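Local coordinates for envelope glycoprotein E (Human herpesvirus 1, PDB 2GIY), which forms with its partner gI the viral receptor for the Fc part of host IgG and is required for cell-to-cell spread of the virus in epithelial cells, at residues A125-A129 with S130-E134; R64-E67 with S68-Y71. All coordinates share one frame; numbering follows the deposited sequence.

Interaction 1: A125-A129 with S130-E134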
loop_
_atom_site.group_PDB
_atom_site.type_symbol
_atom_site.label_atom_id
_atom_site.label_comp_id
_atom_site.label_asym_id
_atom_site.label_seq_id
_atom_site.Cartn_x
_atom_site.Cartn_y
_atom_site.Cartn_z
ATOM N N ALA A 125 12.840 12.434 -18.690
ATOM C CA ALA A 125 11.959 13.594 -18.695
ATOM C C ALA A 125 10.698 13.349 -17.882
ATOM O O ALA A 125 10.243 12.209 -17.745
ATOM C CB ALA A 125 11.584 13.967 -20.129
ATOM N N TRP A 126 10.160 14.437 -17.338
ATOM C CA TRP A 126 8.931 14.412 -16.555
ATOM C C TRP A 126 7.792 14.259 -17.548
ATOM O O TRP A 126 7.641 15.083 -18.460
ATOM C CB TRP A 126 8.723 15.746 -15.827
ATOM C CG TRP A 126 9.148 15.813 -14.388
ATOM C CD1 TRP A 126 9.978 16.740 -13.831
ATOM C CD2 TRP A 126 8.700 14.979 -13.309
ATOM N NE1 TRP A 126 10.073 16.544 -12.474
ATOM C CE2 TRP A 126 9.298 15.472 -12.126
ATOM C CE3 TRP A 126 7.848 13.871 -13.225
ATOM C CZ2 TRP A 126 9.074 14.891 -10.874
ATOM C CZ3 TRP A 126 7.625 13.294 -11.979
ATOM C CH2 TRP A 126 8.236 13.807 -10.819
ATOM N N GLN A 127 6.990 13.216 -17.387
ATOM C CA GLN A 127 5.852 13.050 -18.272
ATOM C C GLN A 127 4.998 14.286 -17.988
ATOM O O GLN A 127 4.581 14.502 -16.848
ATOM C CB GLN A 127 5.092 11.769 -17.922
ATOM C CG GLN A 127 3.893 11.507 -18.822
ATOM C CD GLN A 127 3.332 10.111 -18.652
ATOM O OE1 GLN A 127 2.058 10.022 -18.288
ATOM N NE2 GLN A 127 4.038 9.122 -18.850
ATOM N N ALA A 128 4.764 15.106 -19.010
ATOM C CA ALA A 128 3.982 16.336 -18.858
ATOM C C ALA A 128 2.786 16.156 -17.929
ATOM O O ALA A 128 1.992 15.231 -18.100
ATOM C CB ALA A 128 3.509 16.833 -20.231
ATOM N N ALA A 129 2.670 17.054 -16.952
ATOM C CA ALA A 129 1.587 17.027 -15.979
ATOM C C ALA A 129 1.406 15.637 -15.371
ATOM O O ALA A 129 0.279 15.186 -15.161
ATOM C CB ALA A 129 0.290 17.483 -16.638
ATOM N N SER A 130 2.515 14.968 -15.069
ATOM C CA SER A 130 2.456 13.623 -14.508
ATOM C C SER A 130 3.582 13.351 -13.517
ATOM O O SER A 130 4.608 14.025 -13.536
ATOM C CB SER A 130 2.522 12.595 -15.641
ATOM O OG SER A 130 2.641 11.275 -15.141
ATOM N N VAL A 131 3.383 12.358 -12.654
ATOM C CA VAL A 131 4.406 11.992 -11.680
ATOM C C VAL A 131 5.250 10.853 -12.233
ATOM O O VAL A 131 6.225 10.427 -11.608
ATOM C CB VAL A 131 3.789 11.548 -10.328
ATOM C CG1 VAL A 131 3.118 12.730 -9.656
ATOM C CG2 VAL A 131 2.791 10.428 -10.546
ATOM N N ASN A 132 4.879 10.358 -13.409
ATOM C CA ASN A 132 5.629 9.271 -14.023
ATOM C C ASN A 132 6.871 9.757 -14.746
ATOM O O ASN A 132 6.940 10.898 -15.201
ATOM C CB ASN A 132 4.748 8.493 -15.001
ATOM C CG ASN A 132 3.770 7.589 -14.296
ATOM O OD1 ASN A 132 4.167 6.694 -13.549
ATOM N ND2 ASN A 132 2.482 7.813 -14.526
ATOM N N LEU A 133 7.859 8.876 -14.838
ATOM C CA LEU A 133 9.113 9.183 -15.512
ATOM C C LEU A 133 9.100 8.575 -16.903
ATOM O O LEU A 133 8.623 7.457 -17.092
ATOM C CB LEU A 133 10.294 8.583 -14.743
ATOM C CG LEU A 133 10.525 9.030 -13.301
ATOM C CD1 LEU A 133 11.691 8.233 -12.719
ATOM C CD2 LEU A 133 10.815 10.526 -13.260
ATOM N N GLU A 134 9.637 9.307 -17.873
ATOM C CA GLU A 134 9.710 8.807 -19.233
ATOM C C GLU A 134 11.163 8.661 -19.651
ATOM O O GLU A 134 11.983 9.541 -19.388
ATOM C CB GLU A 134 8.987 9.745 -20.201
ATOM C CG GLU A 134 7.496 9.499 -20.283
ATOM C CD GLU A 134 6.849 10.249 -21.428
ATOM O OE1 GLU A 134 7.480 10.346 -22.502
ATOM O OE2 GLU A 134 5.709 10.728 -21.257
HETATM O O HOH W 1 0.583 9.672 -15.979
HETATM O O HOH W 2 4.637 13.648 -21.968
#
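Gln127 reaches back across the hairpin to Glu134 and Ser130, lying between the two. Its CG is 3.1 Å from Glu134 OE2, and its NE2 gives the same oxygen a weak hydrogen bond at 3.3 Å. The glutamine and glutamate chains cross at about a right angle, with amide and carboxylate planes 65° apart. Glutamine suits the place because it carries a donor and an acceptor to different partners. CG anti to the backbone N (chi1 -179°) sends the side chain off beside its own carbonyl carbon, and the extended chain beyond CG brings the amide between Glu134 and Ser130. OE1 accepts a hydrogen bond from a water that also donates to Ser130 OG and accepts from Asn132 ND2. A second water joins Ala128 N to Glu134 OE2.

Ser130 OG accepts from Asn132 N at 3.0 Å, an ST turn that shapes the returning arm; it also bonds Glu182 of the second subunit. Trp126 CZ3 lies 3.2 Å from Val131 O, at the ring edge. NE1 bonds His117 O and the ring makes a cation-pi contact with Arg98, so a broad ring with one N-H suits this place between arm and main sheet. Further from the turn, the backbones pair as antiparallel strands: Ala125 and Glu134 exchange two bonds, Glu134 N reaching Ala125 O at 3.0 Å, and Gln127 N adds a bond to Asn132 O at 3.2 Å. Small Ala125 sits beside Glu134, whose OE1 makes a salt bridge with Arg136, while Asn132 OD1 is held by Thr31 and Val33.

Strand 29-30 runs antiparallel along strand 133-135, on the side away from 124-126. Trp126 and Leu133 touch Met118 of strand 113-118, and Val131 packs on Val49 and Tyr100 of the six-stranded sheet, inside the Fc-binding region of this Ig V-type C-terminal ectodomain domain.

Interaction 2: R64-E67 with S68-Y71; sequences RIYE and SCLY
Glu67 and Tyr71, four residues apart, are bridged by a water lying 2.6 Å from Glu67 OE2 and 2.6 Å from Tyr71 OH. The extended glutamate chain, CG anti to the backbone N at chi1 179°, carries the carboxylate far enough to serve several partners: OE2 also accepts from Trp159 NE1, and OE1 makes a salt bridge with Arg14 of the second subunit. Glutamate thus supplies the reach and charge for a subunit contact.

The backbone turns here from strand into a short, weakly bonded helix, 67-71. Leu70 N bonds Glu67 O at 3.1 Å, with the donor well above the carbonyl plane rather than on a lone pair. Tyr66 O takes weaker bonds from Cys69 N and Leu70 N, and Tyr66 is itself the centre of an inverse gamma turn.

Around this bend the side chains also meet. Tyr71 CD1 lies 3.3 Å from Glu67 O, and its ring meets His40 of the second subunit; tyrosine combines a ring for packing with a hydroxyl that reaches the water. Cys69 CB lies 3.6 Å from Tyr66 CB, and SG stands at the edge of the tyrosine ring, in its plane, 5.2 Å from the centroid. Cysteine is small enough to fit there while its sulfur forms the disulfide with Cys78; Tyr66 OH bonds Asp83. Ile65 CG2 just meets Leu70 CD1 at 4.5 Å, two branched aliphatic side chains suited to a buried place.

Strand 63-66 is the middle of a parallel sheet, between 87-88 and 173-176. Ile65 and Leu70 both rest on Leu147 of strand 144-152, and Leu70 and Tyr71 touch Trp159 of strand 155-165, so strand end and helix lie together against the six-stranded sheet.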
loop_
_atom_site.group_PDB
_atom_site.type_symbol
_atom_site.label_atom_id
_atom_site.label_comp_id
_atom_site.label_asym_id
_atom_site.label_seq_id
_atom_site.Cartn_x
_atom_site.Cartn_y
_atom_site.Cartn_z
ATOM N N ARG A 64 18.891 -4.539 -1.610
ATOM C CA ARG A 64 18.105 -4.610 -0.393
ATOM C C ARG A 64 17.632 -3.224 0.013
ATOM O O ARG A 64 18.435 -2.309 0.177
ATOM C CB ARG A 64 18.927 -5.252 0.722
ATOM C CG ARG A 64 19.416 -6.634 0.337
ATOM C CD ARG A 64 19.847 -7.452 1.527
ATOM N NE ARG A 64 20.278 -8.783 1.106
ATOM C CZ ARG A 64 20.522 -9.789 1.938
ATOM N NH1 ARG A 64 20.377 -9.618 3.245
ATOM N NH2 ARG A 64 20.913 -10.965 1.462
ATOM N N ILE A 65 16.318 -3.079 0.154
ATOM C CA ILE A 65 15.714 -1.811 0.539
ATOM C C ILE A 65 15.430 -1.836 2.039
ATOM O O ILE A 65 14.672 -2.681 2.513
ATOM C CB ILE A 65 14.380 -1.573 -0.238
ATOM C CG1 ILE A 65 14.657 -1.509 -1.745
ATOM C CG2 ILE A 65 13.719 -0.278 0.231
ATOM C CD1 ILE A 65 13.408 -1.558 -2.616
ATOM N N TYR A 66 16.061 -0.931 2.783
ATOM C CA TYR A 66 15.856 -0.849 4.225
ATOM C C TYR A 66 14.629 0.043 4.458
ATOM O O TYR A 66 14.755 1.256 4.601
ATOM C CB TYR A 66 17.082 -0.225 4.905
ATOM C CG TYR A 66 18.342 -1.086 4.938
ATOM C CD1 TYR A 66 18.410 -2.314 4.275
ATOM C CD2 TYR A 66 19.471 -0.654 5.634
ATOM C CE1 TYR A 66 19.586 -3.093 4.309
ATOM C CE2 TYR A 66 20.640 -1.418 5.673
ATOM C CZ TYR A 66 20.692 -2.628 5.013
ATOM O OH TYR A 66 21.859 -3.362 5.062
ATOM N N GLU A 67 13.444 -0.561 4.510
ATOM C CA GLU A 67 12.214 0.210 4.681
ATOM C C GLU A 67 12.189 1.201 5.845
ATOM O O GLU A 67 11.810 2.358 5.659
ATOM C CB GLU A 67 11.010 -0.732 4.784
ATOM C CG GLU A 67 9.687 -0.001 5.001
ATOM C CD GLU A 67 8.490 -0.919 4.867
ATOM O OE1 GLU A 67 8.551 -2.050 5.385
ATOM O OE2 GLU A 67 7.484 -0.504 4.250
ATOM N N SER A 68 12.579 0.761 7.037
ATOM C CA SER A 68 12.569 1.644 8.201
ATOM C C SER A 68 13.475 2.849 7.990
ATOM O O SER A 68 13.190 3.942 8.478
ATOM C CB SER A 68 13.013 0.890 9.455
ATOM O OG SER A 68 14.354 0.450 9.336
ATOM N N CYS A 69 14.567 2.639 7.260
ATOM C CA CYS A 69 15.520 3.705 6.980
ATOM C C CYS A 69 14.953 4.835 6.125
ATOM O O CYS A 69 15.390 5.980 6.233
ATOM C CB CYS A 69 16.752 3.132 6.291
ATOM S SG CYS A 69 17.949 2.388 7.439
ATOM N N LEU A 70 13.994 4.513 5.265
ATOM C CA LEU A 70 13.396 5.533 4.415
ATOM C C LEU A 70 12.812 6.658 5.266
ATOM O O LEU A 70 12.834 7.823 4.865
ATOM C CB LEU A 70 12.296 4.916 3.539
ATOM C CG LEU A 70 12.700 3.727 2.660
ATOM C CD1 LEU A 70 11.492 3.251 1.859
ATOM C CD2 LEU A 70 13.830 4.132 1.717
ATOM N N TYR A 71 12.306 6.311 6.448
ATOM C CA TYR A 71 11.704 7.300 7.337
ATOM C C TYR A 71 12.704 8.109 8.155
ATOM O O TYR A 71 12.372 9.188 8.647
ATOM C CB TYR A 71 10.694 6.625 8.269
ATOM C CG TYR A 71 9.618 5.875 7.526
ATOM C CD1 TYR A 71 9.799 4.545 7.152
ATOM C CD2 TYR A 71 8.436 6.509 7.150
ATOM C CE1 TYR A 71 8.832 3.867 6.418
ATOM C CE2 TYR A 71 7.465 5.841 6.417
ATOM C CZ TYR A 71 7.667 4.525 6.053
ATOM O OH TYR A 71 6.712 3.879 5.301
HETATM O O HOH W 3 5.997 1.362 5.237
#

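From the N terminus, the chain first reaches interaction 2, where strand 63-66 bends directly into helix 67-71. It then passes through strands 87-88, 96-103 and 113-118 before interaction 1 closes the hairpin between strands 124-126 and 133-135. The contacts are in series, neither nested nor crossed, and each is local. Their centres lie about 25 Å apart, on opposite sides of the chain's centre. Residues 64-71 tie the small parallel sheet to strands 144-152 and 155-165, whereas residues 125-134 join the three-stranded antiparallel sheet to strands 45-54, 96-103 and 113-118. Both also meet the second subunit, at different residues.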